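Local coordinates for protein putative acetyltransferase Sthe_0691 (Sphaerobacter thermophilus, PDB 3SHP) that is a putative acetyltransferase, probably of the GNAT family, that probably transfers an acetyl group from acetyl-coenzyme A to an acceptor, at residues 40-45 / 144-149; 123-128 / 159-164. All coordinates share one frame; numbering follows the deposited sequence.

Contact 1: 40-45 / 144-149; sequences ARAEAF and AAVRMR
E43 and A44 run antiparallel to V146 and A145, but the two backbones stay well separated, with 6.4 Å between E43 CA and V146 CA, and no hydrogen bond joins them. Side chains fill the space between. V146 reaches across with both methyls: CG1, anti to the backbone N (chi1 178°), meets A42 CB at 3.9 Å, while CG2 lies against the peptide joining E43 to A44, 3.8 Å from E43 C. Strand 143-151 carries a classic beta bulge here, A145 and V146 both facing I163 of strand 157-167, in the C-terminal part of what is probably a GNAT fold, whose sheet runs on through E43 and R147 into the second subunit. Two residues on, selenomethionine M148 packs its SE 3.9 Å from both A42 CB and R41 CD. The side chains of R41 and M148 cross at about a right angle, and the bend at chi3 of M148 (60°) brings its CE to 4.0 Å from R41 CD. Only the aliphatic part of R41 is used; its NE makes a salt bridge to E125. E43 points away from V146, and R149 of the second subunit forms a salt bridge with its OE2. M148 also packs on M148 of that subunit.

Contact 2: 123-128 / 159-164; sequences TVEIAA and VDLLIY
V159 sets CG2 4.3 Å from A127 CB, where strand 157-167 starts along strand 121-127 in an antiparallel pairing that fits the C-terminal half of a GNAT-like sheet. D160 turns its carboxylate to R147, and its O accepts A128 N at 2.8 Å, with the donor somewhat tilted from the carbonyl plane. L161, with CG anti to the backbone N (chi1 -176°), lays CD1 against I126 C and CD2 3.8 Å from E125 CD. That carboxylate is shared by R88 on OE1 and R41 on OE2, so a leucine in place of E125 would probably leave R88 and R41 without the buried carboxylate they share. L162 bonds I126 in both directions: L162 O takes I126 N in a nearly straight bond (174°), whereas L162 N sits 35° above the carbonyl plane of I126. L162 CD1 rests 3.9 Å from A128 CB. I163 lies alongside E125, on the face opposite L162 and Y164, and its CG2 is tight against T123 CG2 at 3.4 Å. Y164 is met obliquely by I126 CD1, 4.0 Å from Y164 CD1, while its OH hydrogen-bonds E138. Y164 O accepts V124 N at 2.8 Å and also receives a CA-H contact from T123 CA at 3.4 Å.

The centres of the two contacts are about 7 Å apart, on the same side of the chain's centre. Their segments alternate along the sequence: 40-45, 123-128, 144-149, 159-164. Strand 157-167 joins them, pairing antiparallel with strand 121-127 along one edge and strand 143-151 along the other, the order expected of a GNAT fold; A145 N and M148 N probably hydrogen-bond to I163 O and L161 O. Segment 40-45, from much earlier in the chain, also touches this shared strand, its A42 O packing on I163 CG2. Contact 2 is therefore buried sheet, whereas contact 1 lies at its margin, where antiparallel pairing continues the sheet into the second subunit.

Contact 1: 40-45 / 144-149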
loop_
_atom_site.group_PDB
_atom_site.type_symbol
_atom_site.label_atom_id
_atom_site.label_comp_id
_atom_site.label_asym_id
_atom_site.label_seq_id
_atom_site.Cartn_x
_atom_site.Cartn_y
_atom_site.Cartn_z
ATOM N N ALA A 40 5.209 -4.755 25.727
ATOM C CA ALA A 40 4.007 -5.542 26.044
ATOM C C ALA A 40 2.783 -4.645 25.937
ATOM O O ALA A 40 2.597 -3.719 26.745
ATOM C CB ALA A 40 4.093 -6.211 27.419
ATOM N N ARG A 41 1.983 -4.959 24.914
ATOM C CA ARG A 41 0.766 -4.299 24.468
ATOM C C ARG A 41 -0.333 -3.915 25.474
ATOM O O ARG A 41 -1.054 -2.932 25.269
ATOM C CB ARG A 41 0.078 -5.311 23.557
ATOM C CG ARG A 41 -0.047 -4.918 22.219
ATOM C CD ARG A 41 -0.492 -6.138 21.454
ATOM N NE ARG A 41 0.687 -6.935 21.141
ATOM C CZ ARG A 41 0.879 -7.616 20.011
ATOM N NH1 ARG A 41 2.015 -8.303 19.865
ATOM N NH2 ARG A 41 -0.035 -7.590 19.029
ATOM N N ALA A 42 -0.545 -4.785 26.460
ATOM C CA ALA A 42 -1.565 -4.582 27.470
ATOM C C ALA A 42 -1.009 -5.050 28.787
ATOM O O ALA A 42 -0.034 -5.805 28.820
ATOM C CB ALA A 42 -2.794 -5.372 27.122
ATOM N N GLU A 43 -1.650 -4.633 29.878
ATOM C CA GLU A 43 -1.172 -4.965 31.214
ATOM C C GLU A 43 -2.320 -4.666 32.177
ATOM O O GLU A 43 -3.181 -3.837 31.867
ATOM C CB GLU A 43 0.070 -4.121 31.548
ATOM C CG GLU A 43 -0.205 -2.619 31.474
ATOM C CD GLU A 43 1.035 -1.749 31.430
ATOM O OE1 GLU A 43 1.085 -0.801 32.257
ATOM O OE2 GLU A 43 1.925 -1.953 30.551
ATOM N N ALA A 44 -2.356 -5.330 33.326
ATOM C CA ALA A 44 -3.323 -4.934 34.361
ATOM C C ALA A 44 -3.202 -3.438 34.620
ATOM O O ALA A 44 -2.092 -2.889 34.600
ATOM C CB ALA A 44 -3.085 -5.689 35.661
ATOM N N PHE A 45 -4.327 -2.780 34.841
ATOM C CA PHE A 45 -4.310 -1.364 35.145
ATOM C C PHE A 45 -3.738 -1.149 36.538
ATOM O O PHE A 45 -4.338 -1.560 37.522
ATOM C CB PHE A 45 -5.719 -0.794 35.081
ATOM C CG PHE A 45 -5.795 0.705 35.298
ATOM C CD1 PHE A 45 -5.753 1.576 34.218
ATOM C CD2 PHE A 45 -5.944 1.238 36.587
ATOM C CE1 PHE A 45 -5.847 2.965 34.405
ATOM C CE2 PHE A 45 -6.044 2.627 36.792
ATOM C CZ PHE A 45 -5.990 3.496 35.699
ATOM N N ALA A 144 -1.559 -15.365 34.204
ATOM C CA ALA A 144 -2.335 -14.754 33.128
ATOM C C ALA A 144 -3.162 -13.618 33.689
ATOM O O ALA A 144 -3.956 -13.816 34.608
ATOM C CB ALA A 144 -3.228 -15.791 32.465
ATOM N N ALA A 145 -2.976 -12.431 33.128
ATOM C CA ALA A 145 -3.592 -11.218 33.674
ATOM C C ALA A 145 -4.585 -10.597 32.691
ATOM O O ALA A 145 -5.616 -10.034 33.099
ATOM C CB ALA A 145 -2.502 -10.208 34.019
ATOM N N VAL A 146 -4.269 -10.699 31.398
ATOM C CA VAL A 146 -5.037 -10.034 30.361
ATOM C C VAL A 146 -5.261 -11.009 29.231
ATOM O O VAL A 146 -4.369 -11.782 28.884
ATOM C CB VAL A 146 -4.297 -8.768 29.814
ATOM C CG1 VAL A 146 -5.079 -8.083 28.661
ATOM C CG2 VAL A 146 -4.039 -7.766 30.932
ATOM N N ARG A 147 -6.468 -10.979 28.675
ATOM C CA ARG A 147 -6.786 -11.722 27.468
ATOM C C ARG A 147 -7.102 -10.723 26.350
ATOM O O ARG A 147 -7.920 -9.808 26.542
ATOM C CB ARG A 147 -8.008 -12.605 27.693
ATOM C CG ARG A 147 -8.347 -13.457 26.480
ATOM C CD ARG A 147 -9.660 -14.229 26.661
ATOM N NE ARG A 147 -9.708 -15.086 27.851
ATOM C CZ ARG A 147 -9.220 -16.337 27.914
ATOM N NH1 ARG A 147 -8.606 -16.899 26.855
ATOM N NH2 ARG A 147 -9.344 -17.035 29.046
HETATM N N MSE A 148 -6.443 -10.887 25.207
HETATM C CA MSE A 148 -6.744 -10.107 24.024
HETATM C C MSE A 148 -7.304 -11.071 22.988
HETATM O O MSE A 148 -6.549 -11.817 22.344
HETATM C CB MSE A 148 -5.475 -9.419 23.520
HETATM C CG MSE A 148 -4.861 -8.436 24.554
HETATM SE SE MSE A 148 -3.388 -7.406 23.807
HETATM C CE MSE A 148 -4.349 -6.491 22.351
ATOM N N ARG A 149 -8.624 -11.091 22.851
ATOM C CA ARG A 149 -9.283 -12.135 22.039
ATOM C C ARG A 149 -8.955 -12.040 20.563
ATOM O O ARG A 149 -9.124 -11.001 19.942
ATOM C CB ARG A 149 -10.798 -12.224 22.274
ATOM C CG ARG A 149 -11.137 -12.771 23.668
ATOM C CD ARG A 149 -12.649 -12.895 23.932
ATOM N NE ARG A 149 -13.316 -11.589 24.033
ATOM C CZ ARG A 149 -14.135 -11.090 23.109
ATOM N NH1 ARG A 149 -14.419 -11.790 22.023
ATOM N NH2 ARG A 149 -14.685 -9.889 23.277
#

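Contact 2: 123-128 / 159-164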
loop_
_atom_site.group_PDB
_atom_site.type_symbol
_atom_site.label_atom_id
_atom_site.label_comp_id
_atom_site.label_asym_id
_atom_site.label_seq_id
_atom_site.Cartn_x
_atom_site.Cartn_y
_atom_site.Cartn_z
ATOM N N THR A 123 6.035 -8.182 32.816
ATOM C CA THR A 123 4.892 -8.273 31.924
ATOM C C THR A 123 5.393 -8.916 30.621
ATOM O O THR A 123 6.335 -8.406 29.984
ATOM C CB THR A 123 4.271 -6.858 31.677
ATOM O OG1 THR A 123 3.862 -6.279 32.925
ATOM C CG2 THR A 123 3.051 -6.912 30.766
ATOM N N VAL A 124 4.778 -10.039 30.255
ATOM C CA VAL A 124 5.205 -10.844 29.105
ATOM C C VAL A 124 4.026 -11.170 28.174
ATOM O O VAL A 124 2.973 -11.648 28.624
ATOM C CB VAL A 124 5.845 -12.183 29.560
ATOM C CG1 VAL A 124 6.518 -12.895 28.388
ATOM C CG2 VAL A 124 6.872 -11.945 30.699
ATOM N N GLU A 125 4.220 -10.952 26.879
ATOM C CA GLU A 125 3.239 -11.332 25.854
ATOM C C GLU A 125 3.448 -12.793 25.489
ATOM O O GLU A 125 4.600 -13.202 25.189
ATOM C CB GLU A 125 3.430 -10.495 24.587
ATOM C CG GLU A 125 3.127 -9.024 24.733
ATOM C CD GLU A 125 3.028 -8.298 23.358
ATOM O OE1 GLU A 125 3.429 -8.894 22.324
ATOM O OE2 GLU A 125 2.559 -7.132 23.324
ATOM N N ILE A 126 2.358 -13.584 25.535
ATOM C CA ILE A 126 2.392 -14.985 25.125
ATOM C C ILE A 126 1.086 -15.383 24.442
ATOM O O ILE A 126 0.012 -15.201 25.007
ATOM C CB ILE A 126 2.623 -15.961 26.318
ATOM C CG1 ILE A 126 3.816 -15.518 27.189
ATOM C CG2 ILE A 126 2.851 -17.400 25.797
ATOM C CD1 ILE A 126 3.938 -16.300 28.499
ATOM N N ALA A 127 1.173 -15.933 23.234
ATOM C CA ALA A 127 -0.039 -16.274 22.503
ATOM C C ALA A 127 -0.660 -17.503 23.145
ATOM O O ALA A 127 0.056 -18.364 23.638
ATOM C CB ALA A 127 0.265 -16.531 21.022
ATOM N N ALA A 128 -1.984 -17.601 23.105
ATOM C CA ALA A 128 -2.670 -18.665 23.806
ATOM C C ALA A 128 -2.326 -20.051 23.282
ATOM O O ALA A 128 -2.546 -20.998 23.989
ATOM C CB ALA A 128 -4.205 -18.437 23.832
ATOM N N VAL A 159 -5.832 -16.634 17.313
ATOM C CA VAL A 159 -5.761 -17.027 18.713
ATOM C C VAL A 159 -5.552 -15.804 19.608
ATOM O O VAL A 159 -5.113 -14.745 19.144
ATOM C CB VAL A 159 -4.662 -18.069 18.982
ATOM C CG1 VAL A 159 -4.827 -19.296 18.044
ATOM C CG2 VAL A 159 -3.295 -17.446 18.862
ATOM N N ASP A 160 -5.876 -15.957 20.884
ATOM C CA ASP A 160 -5.770 -14.852 21.815
ATOM C C ASP A 160 -4.321 -14.534 22.073
ATOM O O ASP A 160 -3.470 -15.423 22.106
ATOM C CB ASP A 160 -6.427 -15.183 23.162
ATOM C CG ASP A 160 -7.887 -15.560 23.040
ATOM O OD1 ASP A 160 -8.510 -15.376 21.973
ATOM O OD2 ASP A 160 -8.419 -16.068 24.038
ATOM N N LEU A 161 -4.034 -13.264 22.286
ATOM C CA LEU A 161 -2.786 -12.897 22.934
ATOM C C LEU A 161 -3.053 -12.800 24.432
ATOM O O LEU A 161 -4.008 -12.129 24.855
ATOM C CB LEU A 161 -2.277 -11.551 22.431
ATOM C CG LEU A 161 -0.905 -11.170 23.013
ATOM C CD1 LEU A 161 0.137 -12.247 22.636
ATOM C CD2 LEU A 161 -0.452 -9.734 22.599
ATOM N N LEU A 162 -2.209 -13.448 25.225
ATOM C CA LEU A 162 -2.330 -13.405 26.665
ATOM C C LEU A 162 -1.205 -12.574 27.206
ATOM O O LEU A 162 -0.118 -12.589 26.643
ATOM C CB LEU A 162 -2.257 -14.819 27.253
ATOM C CG LEU A 162 -3.294 -15.827 26.734
ATOM C CD1 LEU A 162 -3.159 -17.203 27.426
ATOM C CD2 LEU A 162 -4.666 -15.251 26.942
ATOM N N ILE A 163 -1.462 -11.841 28.288
ATOM C CA ILE A 163 -0.420 -11.093 28.984
ATOM C C ILE A 163 -0.234 -11.697 30.363
ATOM O O ILE A 163 -1.165 -11.697 31.189
ATOM C CB ILE A 163 -0.783 -9.613 29.170
ATOM C CG1 ILE A 163 -1.260 -8.987 27.856
ATOM C CG2 ILE A 163 0.393 -8.856 29.807
ATOM C CD1 ILE A 163 -0.156 -8.835 26.794
ATOM N N TYR A 164 0.965 -12.221 30.602
ATOM C CA TYR A 164 1.309 -12.836 31.873
ATOM C C TYR A 164 2.090 -11.822 32.680
ATOM O O TYR A 164 2.909 -11.085 32.124
ATOM C CB TYR A 164 2.158 -14.107 31.649
ATOM C CG TYR A 164 1.319 -15.353 31.505
ATOM C CD1 TYR A 164 0.491 -15.530 30.396
ATOM C CD2 TYR A 164 1.346 -16.350 32.475
ATOM C CE1 TYR A 164 -0.301 -16.653 30.267
ATOM C CE2 TYR A 164 0.558 -17.505 32.350
ATOM C CZ TYR A 164 -0.247 -17.643 31.236
ATOM O OH TYR A 164 -1.030 -18.765 31.069
#